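Local coordinates for protein twin-arginine translocation pathway signal (PDB 5IM2) that probably serves as the extracytoplasmic solute-binding component of a TRAP transporter, capturing a small carboxylate such as the benzoate bound here, at residues S61-W64 against Q65-K69; P194-Q197 against V198-L202; L323-Q326 against E327-K331; W339-D342 against M343-G347; D349-Q352 against L353-T356. All blocks are in the same frame, centred on the assembly; numbering follows the deposited sequence. Where two conformers were deposited one is given.

Overall arrangement
All five contacts are helical turns of one TRAP-type solute-binding chain, whose two sheet-centred lobes probably enclose the benzoate, as in this family. Contacts 1 and 2 begin helices of two beta-alpha-beta units on opposite sides of the chain's centre, their own centres about 25 Å apart, and both approach the ligand: V63 comes within about 5 Å of it, and P194 lines its pocket. Contacts 3, 4 and 5 lie on three successive C-terminal helices. Contact 4 ties contact 2 to contact 5: D342 OD2 takes R196 NH2 at 2.8 Å, while W339 packs on L353. The centres of contacts 4 and 5 are about 10 Å apart; contact 3 lies about 17 Å from contact 2, centre to centre.

Contact 1 of 5, residues S61-W64 against Q65-K69; sequences SNVW and QNMHK
N62 and N66 join side chains one turn apart at the start of helix 62-78, the helix of a beta-alpha-beta unit. N66 ND2 gives an almost straight bond (173°) to N62 OD1 at 2.8 Å, in the planes of both amides, themselves 57° apart; N62 ND2 is taken by E234. At the N-cap, S61 OG accepts from W64 N and also bonds to A58 O, S61 O receives Q65 N at 3.0 Å, and N62 O receives N66 N; Q65 NE2 donates to P59 O. A wider pi-type turn follows: V63 O accepts from both M67 N and H68 N, each at 2.9 Å, and W64 O receives K69 N, five residues on. A chi1 of 171° sets V63 CG1 over the H68 ring face, 3.5 Å from the centroid; the V63 side chain is about 5 Å from the bound benzoate. K69 CG lies over the W64 pyrrole face, and W64 NE1 donates to a water 3.2 Å away, which K69 NZ also reaches weakly.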
loop_
_atom_site.group_PDB
_atom_site.type_symbol
_atom_site.label_atom_id
_atom_site.label_comp_id
_atom_site.label_asym_id
_atom_site.label_seq_id
_atom_site.Cartn_x
_atom_site.Cartn_y
_atom_site.Cartn_z
ATOM N N SER A 61 -13.225 7.633 -3.243
ATOM C CA SER A 61 -11.952 7.140 -3.743
ATOM C C SER A 61 -12.138 5.858 -4.527
ATOM O O SER A 61 -13.090 5.114 -4.301
ATOM C CB SER A 61 -11.002 6.863 -2.587
ATOM O OG SER A 61 -11.530 5.830 -1.758
ATOM N N ASN A 62 -11.169 5.589 -5.415
ATOM C CA ASN A 62 -11.100 4.321 -6.137
ATOM C C ASN A 62 -11.113 3.138 -5.173
ATOM O O ASN A 62 -11.809 2.150 -5.404
ATOM C CB ASN A 62 -9.828 4.291 -7.011
ATOM C CG ASN A 62 -9.562 2.931 -7.631
ATOM O OD1 ASN A 62 -10.444 2.342 -8.268
ATOM N ND2 ASN A 62 -8.329 2.439 -7.482
ATOM N N VAL A 63 -10.339 3.201 -4.092
ATOM C CA VAL A 63 -10.317 2.082 -3.145
ATOM C C VAL A 63 -11.691 1.835 -2.539
ATOM O O VAL A 63 -12.185 0.700 -2.523
ATOM C CB VAL A 63 -9.278 2.308 -2.041
ATOM C CG1 VAL A 63 -9.449 1.244 -0.985
ATOM C CG2 VAL A 63 -7.882 2.252 -2.614
ATOM N N TRP A 64 -12.303 2.865 -1.941
ATOM C CA TRP A 64 -13.586 2.624 -1.290
ATOM C C TRP A 64 -14.607 2.098 -2.284
ATOM O O TRP A 64 -15.295 1.106 -2.014
ATOM C CB TRP A 64 -14.091 3.897 -0.626
ATOM C CG TRP A 64 -15.371 3.740 0.170
ATOM C CD1 TRP A 64 -16.601 4.194 -0.180
ATOM C CD2 TRP A 64 -15.517 3.174 1.485
ATOM N NE1 TRP A 64 -17.508 3.910 0.800
ATOM C CE2 TRP A 64 -16.866 3.289 1.837
ATOM C CE3 TRP A 64 -14.634 2.568 2.384
ATOM C CZ2 TRP A 64 -17.367 2.825 3.054
ATOM C CZ3 TRP A 64 -15.134 2.113 3.592
ATOM C CH2 TRP A 64 -16.478 2.243 3.917
ATOM N N GLN A 65 -14.723 2.760 -3.444
ATOM C CA GLN A 65 -15.796 2.461 -4.385
ATOM C C GLN A 65 -15.586 1.122 -5.077
ATOM O O GLN A 65 -16.545 0.362 -5.281
ATOM C CB GLN A 65 -15.907 3.576 -5.433
ATOM C CG GLN A 65 -16.324 4.927 -4.917
ATOM C CD GLN A 65 -17.764 4.979 -4.515
ATOM O OE1 GLN A 65 -18.602 4.287 -5.092
ATOM N NE2 GLN A 65 -18.073 5.805 -3.508
ATOM N N ASN A 66 -14.348 0.811 -5.463
ATOM C CA ASN A 66 -14.097 -0.334 -6.332
ATOM C C ASN A 66 -13.406 -1.495 -5.655
ATOM O O ASN A 66 -13.298 -2.568 -6.273
ATOM C CB ASN A 66 -13.242 0.096 -7.529
ATOM C CG ASN A 66 -13.930 1.121 -8.376
ATOM O OD1 ASN A 66 -15.137 1.010 -8.657
ATOM N ND2 ASN A 66 -13.192 2.143 -8.776
ATOM N N MET A 67 -12.946 -1.323 -4.416
ATOM C CA MET A 67 -12.373 -2.424 -3.651
ATOM C C MET A 67 -13.177 -2.713 -2.399
ATOM O O MET A 67 -13.747 -3.805 -2.278
ATOM C CB MET A 67 -10.907 -2.110 -3.299
ATOM C CG MET A 67 -10.068 -1.995 -4.547
ATOM S SD MET A 67 -8.495 -1.140 -4.333
ATOM C CE MET A 67 -7.779 -2.117 -3.036
ATOM N N HIS A 68 -13.297 -1.742 -1.489
ATOM C CA HIS A 68 -13.969 -1.980 -0.215
ATOM C C HIS A 68 -15.458 -2.275 -0.380
ATOM O O HIS A 68 -15.946 -3.292 0.121
ATOM C CB HIS A 68 -13.749 -0.792 0.696
ATOM C CG HIS A 68 -12.324 -0.675 1.109
ATOM N ND1 HIS A 68 -11.848 0.337 1.918
ATOM C CD2 HIS A 68 -11.269 -1.476 0.831
ATOM C CE1 HIS A 68 -10.550 0.164 2.098
ATOM N NE2 HIS A 68 -10.178 -0.934 1.463
ATOM N N LYS A 69 -16.207 -1.390 -1.053
ATOM C CA LYS A 69 -17.638 -1.627 -1.242
ATOM C C LYS A 69 -17.890 -2.887 -2.045
ATOM O O LYS A 69 -18.855 -3.620 -1.788
ATOM C CB LYS A 69 -18.300 -0.435 -1.932
ATOM C CG LYS A 69 -18.505 0.760 -0.986
ATOM C CD LYS A 69 -19.178 1.919 -1.676
ATOM C CE LYS A 69 -20.610 1.630 -1.997
ATOM N NZ LYS A 69 -21.295 2.891 -2.394
HETATM O O HOH W 1 -20.500 4.875 0.234
#

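Contact 2 of 5, residues P194-Q197 against V198-L202; sequences PTRQ and VTKML. With BEZ (benzoic acid), chain B.
P194 and V198 pack across the N-terminal turn of helix 196-205, where strand 190-193 hands over to the helix of a beta-alpha-beta unit. This is the tight, buried side. P194 CD meets V198 CG1 at 3.8 Å, the two side chains crossing at about a right angle, while V198 CG2 lies 3.4 Å from T195 OG1. The proline also faces the ligand: its CB is 3.7 Å from O1 of the benzoate, whose carboxylate is bonded by R192 and Y118. T195, at the N-cap, has a chi1 of 69° that sets OG1 against V198 CG2, and that hydroxyl bonds to E130; its carbonyl O receives T199 N at 3.0 Å. The other side is looser and more open to solvent. There R196 and K200 run side by side in the same direction, touching through aliphatic carbons, CD to CE at 4.0 Å. Their like charges stay apart, and the guanidinium is engaged elsewhere, by E127 and D342. Q197, itself buried, sends NE2 to E127, and its OE1 comes no nearer to K200 than 3.9 Å, at CD.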
loop_
_atom_site.group_PDB
_atom_site.type_symbol
_atom_site.label_atom_id
_atom_site.label_comp_id
_atom_site.label_asym_id
_atom_site.label_seq_id
_atom_site.Cartn_x
_atom_site.Cartn_y
_atom_site.Cartn_z
ATOM N N PRO A 194 4.961 7.044 2.776
ATOM C CA PRO A 194 3.976 6.412 3.656
ATOM C C PRO A 194 4.553 5.573 4.797
ATOM O O PRO A 194 3.879 5.404 5.819
ATOM C CB PRO A 194 3.178 5.532 2.681
ATOM C CG PRO A 194 4.197 5.166 1.592
ATOM C CD PRO A 194 5.032 6.413 1.450
ATOM N N THR A 195 5.766 5.037 4.626
ATOM C CA THR A 195 6.348 4.091 5.568
ATOM C C THR A 195 7.853 4.345 5.684
ATOM O O THR A 195 8.453 4.959 4.804
ATOM C CB THR A 195 6.142 2.671 5.096
ATOM O OG1 THR A 195 6.952 2.490 3.925
ATOM C CG2 THR A 195 4.678 2.405 4.766
ATOM N N ARG A 196 8.480 3.750 6.704
ATOM C CA ARG A 196 9.921 3.965 6.919
ATOM C C ARG A 196 10.775 3.440 5.757
ATOM O O ARG A 196 11.829 4.007 5.462
ATOM C CB ARG A 196 10.353 3.340 8.250
ATOM C CG ARG A 196 10.584 1.851 8.217
ATOM C CD ARG A 196 11.218 1.324 9.507
ATOM N NE ARG A 196 11.467 -0.115 9.413
ATOM C CZ ARG A 196 12.421 -0.775 10.068
ATOM N NH1 ARG A 196 13.250 -0.138 10.893
ATOM N NH2 ARG A 196 12.552 -2.087 9.892
ATOM N N GLN A 197 10.390 2.345 5.071
ATOM C CA GLN A 197 11.262 1.947 3.970
ATOM C C GLN A 197 11.197 2.931 2.818
ATOM O O GLN A 197 12.182 3.115 2.120
ATOM C CB GLN A 197 10.949 0.530 3.440
ATOM C CG GLN A 197 11.419 -0.605 4.299
ATOM C CD GLN A 197 12.793 -0.436 4.865
ATOM O OE1 GLN A 197 13.722 -0.017 4.167
ATOM N NE2 GLN A 197 12.952 -0.815 6.118
ATOM N N VAL A 198 10.043 3.563 2.573
ATOM C CA VAL A 198 9.995 4.528 1.488
ATOM C C VAL A 198 10.716 5.808 1.891
ATOM O O VAL A 198 11.408 6.424 1.070
ATOM C CB VAL A 198 8.535 4.787 1.084
ATOM C CG1 VAL A 198 8.449 5.723 -0.114
ATOM C CG2 VAL A 198 7.839 3.461 0.784
ATOM N N THR A 199 10.593 6.220 3.162
ATOM C CA THR A 199 11.304 7.435 3.593
ATOM C C THR A 199 12.802 7.198 3.647
ATOM O O THR A 199 13.582 8.111 3.327
ATOM C CB THR A 199 10.795 7.954 4.938
ATOM O OG1 THR A 199 10.954 6.970 5.957
ATOM C CG2 THR A 199 9.347 8.409 4.849
ATOM N N LYS A 200 13.226 5.967 3.953
ATOM C CA LYS A 200 14.654 5.651 3.877
ATOM C C LYS A 200 15.170 5.788 2.452
ATOM O O LYS A 200 16.259 6.344 2.222
ATOM C CB LYS A 200 14.898 4.252 4.427
ATOM C CG LYS A 200 14.845 4.217 5.936
ATOM C CD LYS A 200 15.057 2.822 6.480
ATOM C CE LYS A 200 14.667 2.747 7.958
ATOM N NZ LYS A 200 15.356 3.791 8.771
ATOM N N MET A 201 14.418 5.281 1.472
ATOM C CA MET A 201 14.815 5.471 0.082
ATOM C C MET A 201 14.869 6.950 -0.254
ATOM O O MET A 201 15.851 7.432 -0.827
ATOM C CB MET A 201 13.851 4.725 -0.849
ATOM C CG MET A 201 14.042 4.999 -2.330
ATOM S SD MET A 201 13.120 6.422 -2.939
ATOM C CE MET A 201 11.417 5.954 -2.668
ATOM N N LEU A 202 13.837 7.709 0.126
ATOM C CA LEU A 202 13.850 9.128 -0.219
ATOM C C LEU A 202 15.090 9.821 0.346
ATOM O O LEU A 202 15.667 10.704 -0.299
ATOM C CB LEU A 202 12.574 9.809 0.277
ATOM C CG LEU A 202 11.250 9.391 -0.389
ATOM C CD1 LEU A 202 10.016 9.931 0.339
ATOM C CD2 LEU A 202 11.210 9.818 -1.834
HETATM C C BEZ B . -0.380 6.041 0.812
HETATM O O1 BEZ B . 0.656 6.334 0.149
HETATM O O2 BEZ B . -0.421 6.307 2.037
HETATM C C1 BEZ B . -1.557 5.414 0.127
HETATM C C2 BEZ B . -2.688 5.079 0.866
HETATM C C3 BEZ B . -3.784 4.526 0.201
HETATM C C4 BEZ B . -3.722 4.299 -1.163
HETATM C C5 BEZ B . -2.587 4.610 -1.887
HETATM C C6 BEZ B . -1.489 5.177 -1.231
#

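Contact 3 of 5, residues L323-Q326 against E327-K331; sequences LEAQ and EFKRK
Q326 and K329 meet on one flank of helix 322-332 through a polar contact reinforced by water. K329 NZ reaches Q326 OE1 in a weak hydrogen bond of 3.3 Å, and one water spans the same two atoms, donating to OE1 and accepting from NZ. The ammonium has stronger company elsewhere: it donates to G255 O and forms a cation-pi contact with F133. Its chain, extended beyond CG, runs back along the preceding turn past A325 and Q326, with CD 3.3 Å from Q326 OE1. An alanine here is likely to leave G255 O and the F133 ring without their cationic partner and to take from Q326 OE1 its weak ammonium donor.

Charge pairing comes next. E327 and R330 form a salt bridge in which R330 NH2 meets OE2 at 2.9 Å, on the syn side of the carboxylate and near the guanidinium plane, while NE makes weak bonds to both oxygens. A second water joins E327 OE2 to L323 O.

Ring packing lies inward. F328 CE1 meets the aliphatic CG of E324 at 4.0 Å and its OE2 at 3.8 Å, with the carboxylate turned 86° from the ring plane; F251 meets the ring edge-to-face, and L205 also touches it. Backbone bonds such as K329 N to A325 O complete the turn. The whole is an amphipathic surface helix, with F328 turned into the fold and the E327-R330 salt bridge on its outer side.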
loop_
_atom_site.group_PDB
_atom_site.type_symbol
_atom_site.label_atom_id
_atom_site.label_comp_id
_atom_site.label_asym_id
_atom_site.label_seq_id
_atom_site.Cartn_x
_atom_site.Cartn_y
_atom_site.Cartn_z
ATOM N N LEU A 323 16.986 4.175 -18.506
ATOM C CA LEU A 323 18.403 4.494 -18.329
ATOM C C LEU A 323 18.631 5.369 -17.104
ATOM O O LEU A 323 19.559 5.126 -16.325
ATOM C CB LEU A 323 18.942 5.199 -19.575
ATOM C CG LEU A 323 20.448 5.464 -19.582
ATOM C CD1 LEU A 323 21.240 4.154 -19.711
ATOM C CD2 LEU A 323 20.792 6.438 -20.702
ATOM N N GLU A 324 17.813 6.406 -16.929
ATOM C CA GLU A 324 17.890 7.198 -15.706
ATOM C C GLU A 324 17.388 6.416 -14.502
ATOM O O GLU A 324 17.897 6.584 -13.385
ATOM C CB GLU A 324 17.091 8.492 -15.863
ATOM C CG GLU A 324 17.015 9.347 -14.579
ATOM C CD GLU A 324 18.374 9.847 -14.085
ATOM O OE1 GLU A 324 19.334 9.883 -14.877
ATOM O OE2 GLU A 324 18.477 10.206 -12.890
ATOM N N ALA A 325 16.389 5.560 -14.697
ATOM C CA ALA A 325 15.951 4.723 -13.597
ATOM C C ALA A 325 17.138 3.997 -12.986
ATOM O O ALA A 325 17.182 3.800 -11.776
ATOM C CB ALA A 325 14.893 3.744 -14.076
ATOM N N GLN A 326 18.139 3.651 -13.800
ATOM C CA GLN A 326 19.305 2.943 -13.274
ATOM C C GLN A 326 20.071 3.793 -12.269
ATOM O O GLN A 326 20.649 3.252 -11.320
ATOM C CB GLN A 326 20.228 2.508 -14.413
ATOM C CG GLN A 326 19.762 1.250 -15.121
ATOM C CD GLN A 326 19.785 0.033 -14.210
ATOM O OE1 GLN A 326 18.792 -0.686 -14.087
ATOM N NE2 GLN A 326 20.924 -0.202 -13.564
ATOM N N GLU A 327 20.042 5.119 -12.424
ATOM C CA GLU A 327 20.685 5.989 -11.439
ATOM C C GLU A 327 19.911 6.017 -10.130
ATOM O O GLU A 327 20.513 6.081 -9.047
ATOM C CB GLU A 327 20.845 7.392 -12.022
ATOM C CG GLU A 327 21.821 7.447 -13.191
ATOM C CD GLU A 327 23.214 6.891 -12.847
ATOM O OE1 GLU A 327 23.870 7.421 -11.918
ATOM O OE2 GLU A 327 23.650 5.918 -13.506
ATOM N N PHE A 328 18.577 5.971 -10.197
ATOM C CA PHE A 328 17.788 5.797 -8.978
ATOM C C PHE A 328 18.138 4.483 -8.276
ATOM O O PHE A 328 18.328 4.459 -7.051
ATOM C CB PHE A 328 16.294 5.874 -9.296
ATOM C CG PHE A 328 15.772 7.284 -9.503
ATOM C CD1 PHE A 328 15.841 7.899 -10.745
ATOM C CD2 PHE A 328 15.200 7.984 -8.451
ATOM C CE1 PHE A 328 15.350 9.191 -10.932
ATOM C CE2 PHE A 328 14.699 9.252 -8.633
ATOM C CZ PHE A 328 14.785 9.868 -9.870
ATOM N N LYS A 329 18.230 3.379 -9.027
ATOM C CA LYS A 329 18.508 2.091 -8.378
ATOM C C LYS A 329 19.899 2.094 -7.759
ATOM O O LYS A 329 20.124 1.509 -6.686
ATOM C CB LYS A 329 18.397 0.923 -9.367
ATOM C CG LYS A 329 17.360 1.092 -10.446
ATOM C CD LYS A 329 17.129 -0.176 -11.267
ATOM C CE LYS A 329 16.041 0.073 -12.310
ATOM N NZ LYS A 329 15.715 -1.129 -13.117
ATOM N N ARG A 330 20.842 2.750 -8.430
ATOM C CA ARG A 330 22.199 2.861 -7.917
ATOM C C ARG A 330 22.216 3.600 -6.583
ATOM O O ARG A 330 22.857 3.158 -5.617
ATOM C CB ARG A 330 23.060 3.581 -8.951
ATOM C CG ARG A 330 24.528 3.561 -8.646
ATOM C CD ARG A 330 25.261 4.629 -9.423
ATOM N NE ARG A 330 25.028 4.524 -10.859
ATOM C CZ ARG A 330 25.707 3.727 -11.676
ATOM N NH1 ARG A 330 26.676 2.942 -11.207
ATOM N NH2 ARG A 330 25.419 3.724 -12.971
ATOM N N LYS A 331 21.496 4.723 -6.512
ATOM C CA LYS A 331 21.488 5.549 -5.311
ATOM C C LYS A 331 20.744 4.874 -4.176
ATOM O O LYS A 331 21.048 5.119 -3.002
ATOM C CB LYS A 331 20.850 6.906 -5.606
ATOM C CG LYS A 331 21.757 7.895 -6.321
ATOM C CD LYS A 331 21.320 9.343 -6.082
ATOM C CE LYS A 331 22.338 10.322 -6.661
ATOM N NZ LYS A 331 21.784 11.692 -6.862
HETATM O O HOH W 2 22.225 5.049 -16.065
HETATM O O HOH W 3 16.516 0.468 -15.378
#

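Contact 4 of 5, residues W339-D342 against M343-G347; sequences WVED and MNQRG
M343 folds over one face of the W339 indole. Its CG sits 3.5 Å from the centroid of the six-membered ring, 12° off the normal, a CH-pi contact, while SD stands obliquely at 4.3 Å from that centroid in a Met-aromatic contact. Bends at chi2 and chi3 turn the methionine tip back across the indole, leaving CE 3.5 Å from W339 NE1. Next outward is the salt bridge of D342 and R346: R346 NE donates to D342 OD2 at 3.1 Å, within the guanidinium plane but from above the carboxylate, the two planes being 87° apart. OD2 is shared with R196 of helix 196-205, and a water links D342 OD1 to R346 NH2. W339 is backed by L353 of the following helix and by Q197; N344 OD1, accepting from G350 N, ties the helix end to helix 350-367. The helix ends at G347, whose positive phi (88°) and backbone bond to N344 O belong to a Schellman motif, the C-terminal cap of helix 334-345.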
loop_
_atom_site.group_PDB
_atom_site.type_symbol
_atom_site.label_atom_id
_atom_site.label_comp_id
_atom_site.label_asym_id
_atom_site.label_seq_id
_atom_site.Cartn_x
_atom_site.Cartn_y
_atom_site.Cartn_z
ATOM N N TRP A 339 18.069 -3.348 5.094
ATOM C CA TRP A 339 16.906 -4.091 5.565
ATOM C C TRP A 339 17.290 -5.521 5.955
ATOM O O TRP A 339 16.842 -6.033 6.990
ATOM C CB TRP A 339 15.825 -4.072 4.477
ATOM C CG TRP A 339 14.574 -4.810 4.868
ATOM C CD1 TRP A 339 13.524 -4.305 5.563
ATOM C CD2 TRP A 339 14.263 -6.191 4.614
ATOM N NE1 TRP A 339 12.581 -5.282 5.779
ATOM C CE2 TRP A 339 13.003 -6.448 5.209
ATOM C CE3 TRP A 339 14.933 -7.240 3.959
ATOM C CZ2 TRP A 339 12.390 -7.713 5.167
ATOM C CZ3 TRP A 339 14.330 -8.488 3.919
ATOM C CH2 TRP A 339 13.058 -8.708 4.532
ATOM N N VAL A 340 18.118 -6.179 5.134
ATOM C CA VAL A 340 18.585 -7.521 5.471
ATOM C C VAL A 340 19.311 -7.504 6.804
ATOM O O VAL A 340 19.092 -8.363 7.671
ATOM C CB VAL A 340 19.465 -8.064 4.332
ATOM C CG1 VAL A 340 20.322 -9.269 4.808
ATOM C CG2 VAL A 340 18.574 -8.442 3.155
ATOM N N GLU A 341 20.168 -6.508 7.006
ATOM C CA GLU A 341 20.904 -6.416 8.260
ATOM C C GLU A 341 19.960 -6.179 9.442
ATOM O O GLU A 341 20.132 -6.776 10.517
ATOM C CB GLU A 341 21.942 -5.308 8.124
ATOM C CG GLU A 341 22.955 -5.231 9.241
ATOM C CD GLU A 341 24.133 -4.336 8.893
ATOM O OE1 GLU A 341 24.073 -3.665 7.839
ATOM O OE2 GLU A 341 25.120 -4.308 9.664
ATOM N N ASP A 342 18.948 -5.321 9.263
ATOM C CA ASP A 342 17.956 -5.089 10.316
ATOM C C ASP A 342 17.177 -6.360 10.645
ATOM O O ASP A 342 16.868 -6.614 11.821
ATOM C CB ASP A 342 16.994 -3.974 9.905
ATOM C CG ASP A 342 16.061 -3.593 11.013
ATOM O OD1 ASP A 342 16.541 -3.449 12.160
ATOM O OD2 ASP A 342 14.850 -3.442 10.761
ATOM N N MET A 343 16.817 -7.155 9.623
ATOM C CA MET A 343 16.106 -8.409 9.891
ATOM C C MET A 343 16.999 -9.380 10.662
ATOM O O MET A 343 16.543 -10.058 11.588
ATOM C CB MET A 343 15.626 -9.054 8.591
ATOM C CG MET A 343 14.547 -8.253 7.812
ATOM S SD MET A 343 13.123 -7.695 8.782
ATOM C CE MET A 343 13.635 -5.990 8.992
ATOM N N ASN A 344 18.270 -9.479 10.283
ATOM C CA ASN A 344 19.173 -10.363 11.007
ATOM C C ASN A 344 19.269 -9.958 12.474
ATOM O O ASN A 344 19.284 -10.816 13.367
ATOM C CB ASN A 344 20.571 -10.333 10.382
ATOM C CG ASN A 344 20.632 -10.977 9.010
ATOM O OD1 ASN A 344 19.777 -11.786 8.632
ATOM N ND2 ASN A 344 21.663 -10.618 8.256
ATOM N N GLN A 345 19.375 -8.651 12.746
ATOM C CA GLN A 345 19.428 -8.197 14.128
ATOM C C GLN A 345 18.136 -8.491 14.883
ATOM O O GLN A 345 18.161 -8.567 16.118
ATOM C CB GLN A 345 19.727 -6.699 14.172
ATOM C CG GLN A 345 21.185 -6.377 13.934
ATOM C CD GLN A 345 21.394 -5.075 13.187
ATOM O OE1 GLN A 345 20.507 -4.218 13.134
ATOM N NE2 GLN A 345 22.579 -4.920 12.600
ATOM N N ARG A 346 17.011 -8.622 14.179
ATOM C CA ARG A 346 15.740 -8.970 14.803
ATOM C C ARG A 346 15.568 -10.474 14.987
ATOM O O ARG A 346 14.523 -10.904 15.486
ATOM C CB ARG A 346 14.592 -8.398 13.982
ATOM C CG ARG A 346 14.558 -6.907 14.023
ATOM C CD ARG A 346 13.512 -6.412 13.064
ATOM N NE ARG A 346 13.409 -4.964 13.007
ATOM C CZ ARG A 346 12.566 -4.233 13.726
ATOM N NH1 ARG A 346 11.724 -4.803 14.580
ATOM N NH2 ARG A 346 12.559 -2.921 13.578
ATOM N N GLY A 347 16.579 -11.267 14.632
ATOM C CA GLY A 347 16.545 -12.707 14.787
ATOM C C GLY A 347 15.959 -13.445 13.614
ATOM O O GLY A 347 15.759 -14.662 13.705
HETATM O O HOH W 4 14.742 -1.178 13.023
#

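Contact 5 of 5, residues D349-Q352 against L353-T356; sequences DGRQ and LLTT
With chi1 at -178° and a bend at chi2 (65°), Q352 carries its amide along the N-capped first turn of helix 350-367 to T356. There NE2 donates to T356 OG1 at 2.9 Å, with OG1 in the plane of the Q352 amide and an angle of 156° at the hydrogen. A valine in place of T356 would probably leave Q352 NE2 without this acceptor and the amide freer to turn. D349 is the N-cap: its OD1 accepts from Q352 N at 3.2 Å, from well above the carboxylate plane. R351 O takes two bonds from T355, from N at 3.0 Å and from OG1 at 2.8 Å, arriving on opposite faces of the carbonyl plane. On the inner side L353 packs against Y148 and M152 of helix 138-152, while L354 packs against V340. L354 CD2 also lies 3.5 Å from R351 NH1, and a water at the guanidinium edge accepts from that NH1 and donates to T355 OG1.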
loop_
_atom_site.group_PDB
_atom_site.type_symbol
_atom_site.label_atom_id
_atom_site.label_comp_id
_atom_site.label_asym_id
_atom_site.label_seq_id
_atom_site.Cartn_x
_atom_site.Cartn_y
_atom_site.Cartn_z
ATOM N N ASP A 349 15.898 -14.397 9.306
ATOM C CA ASP A 349 16.865 -14.785 8.273
ATOM C C ASP A 349 16.700 -13.837 7.091
ATOM O O ASP A 349 15.992 -14.124 6.134
ATOM C CB ASP A 349 16.644 -16.236 7.861
ATOM C CG ASP A 349 17.715 -16.750 6.921
ATOM O OD1 ASP A 349 18.508 -15.927 6.377
ATOM O OD2 ASP A 349 17.749 -17.987 6.730
ATOM N N GLY A 350 17.357 -12.676 7.184
ATOM C CA GLY A 350 17.037 -11.581 6.278
ATOM C C GLY A 350 17.361 -11.907 4.831
ATOM O O GLY A 350 16.597 -11.584 3.916
ATOM N N ARG A 351 18.499 -12.550 4.607
ATOM C CA ARG A 351 18.865 -13.005 3.269
ATOM C C ARG A 351 17.836 -13.972 2.703
ATOM O O ARG A 351 17.450 -13.858 1.535
ATOM C CB ARG A 351 20.248 -13.673 3.326
ATOM C CG ARG A 351 20.716 -14.272 2.009
ATOM C CD ARG A 351 20.660 -13.241 0.901
ATOM N NE ARG A 351 21.225 -11.961 1.327
ATOM C CZ ARG A 351 21.023 -10.802 0.704
ATOM N NH1 ARG A 351 20.260 -10.751 -0.378
ATOM N NH2 ARG A 351 21.581 -9.691 1.168
ATOM N N GLN A 352 17.356 -14.924 3.523
ATOM C CA GLN A 352 16.325 -15.838 3.034
ATOM C C GLN A 352 15.053 -15.084 2.684
ATOM O O GLN A 352 14.411 -15.386 1.676
ATOM C CB GLN A 352 16.022 -16.927 4.062
ATOM C CG GLN A 352 14.979 -17.968 3.604
ATOM C CD GLN A 352 15.456 -18.789 2.434
ATOM O OE1 GLN A 352 16.494 -19.475 2.511
ATOM N NE2 GLN A 352 14.709 -18.721 1.321
ATOM N N LEU A 353 14.657 -14.102 3.511
ATOM C CA LEU A 353 13.396 -13.415 3.250
ATOM C C LEU A 353 13.439 -12.654 1.931
ATOM O O LEU A 353 12.461 -12.637 1.171
ATOM C CB LEU A 353 13.064 -12.469 4.401
ATOM C CG LEU A 353 12.750 -13.172 5.735
ATOM C CD1 LEU A 353 12.682 -12.133 6.803
ATOM C CD2 LEU A 353 11.422 -14.014 5.686
ATOM N N LEU A 354 14.563 -12.005 1.645
ATOM C CA LEU A 354 14.658 -11.232 0.412
ATOM C C LEU A 354 14.724 -12.144 -0.808
ATOM O O LEU A 354 14.098 -11.860 -1.843
ATOM C CB LEU A 354 15.870 -10.315 0.475
ATOM C CG LEU A 354 16.163 -9.494 -0.786
ATOM C CD1 LEU A 354 15.047 -8.525 -1.084
ATOM C CD2 LEU A 354 17.465 -8.739 -0.632
ATOM N N THR A 355 15.464 -13.245 -0.685
ATOM C CA THR A 355 15.548 -14.261 -1.733
ATOM C C THR A 355 14.169 -14.840 -2.036
ATOM O O THR A 355 13.763 -14.949 -3.208
ATOM C CB THR A 355 16.548 -15.348 -1.298
ATOM O OG1 THR A 355 17.839 -14.758 -1.140
ATOM C CG2 THR A 355 16.675 -16.455 -2.319
ATOM N N THR A 356 13.420 -15.184 -0.989
ATOM C CA THR A 356 12.092 -15.725 -1.207
ATOM C C THR A 356 11.203 -14.679 -1.867
ATOM O O THR A 356 10.451 -15.006 -2.798
ATOM C CB THR A 356 11.521 -16.217 0.133
ATOM O OG1 THR A 356 12.236 -17.404 0.563
ATOM C CG2 THR A 356 10.059 -16.507 0.064
HETATM O O HOH W 5 18.703 -12.097 -2.543
#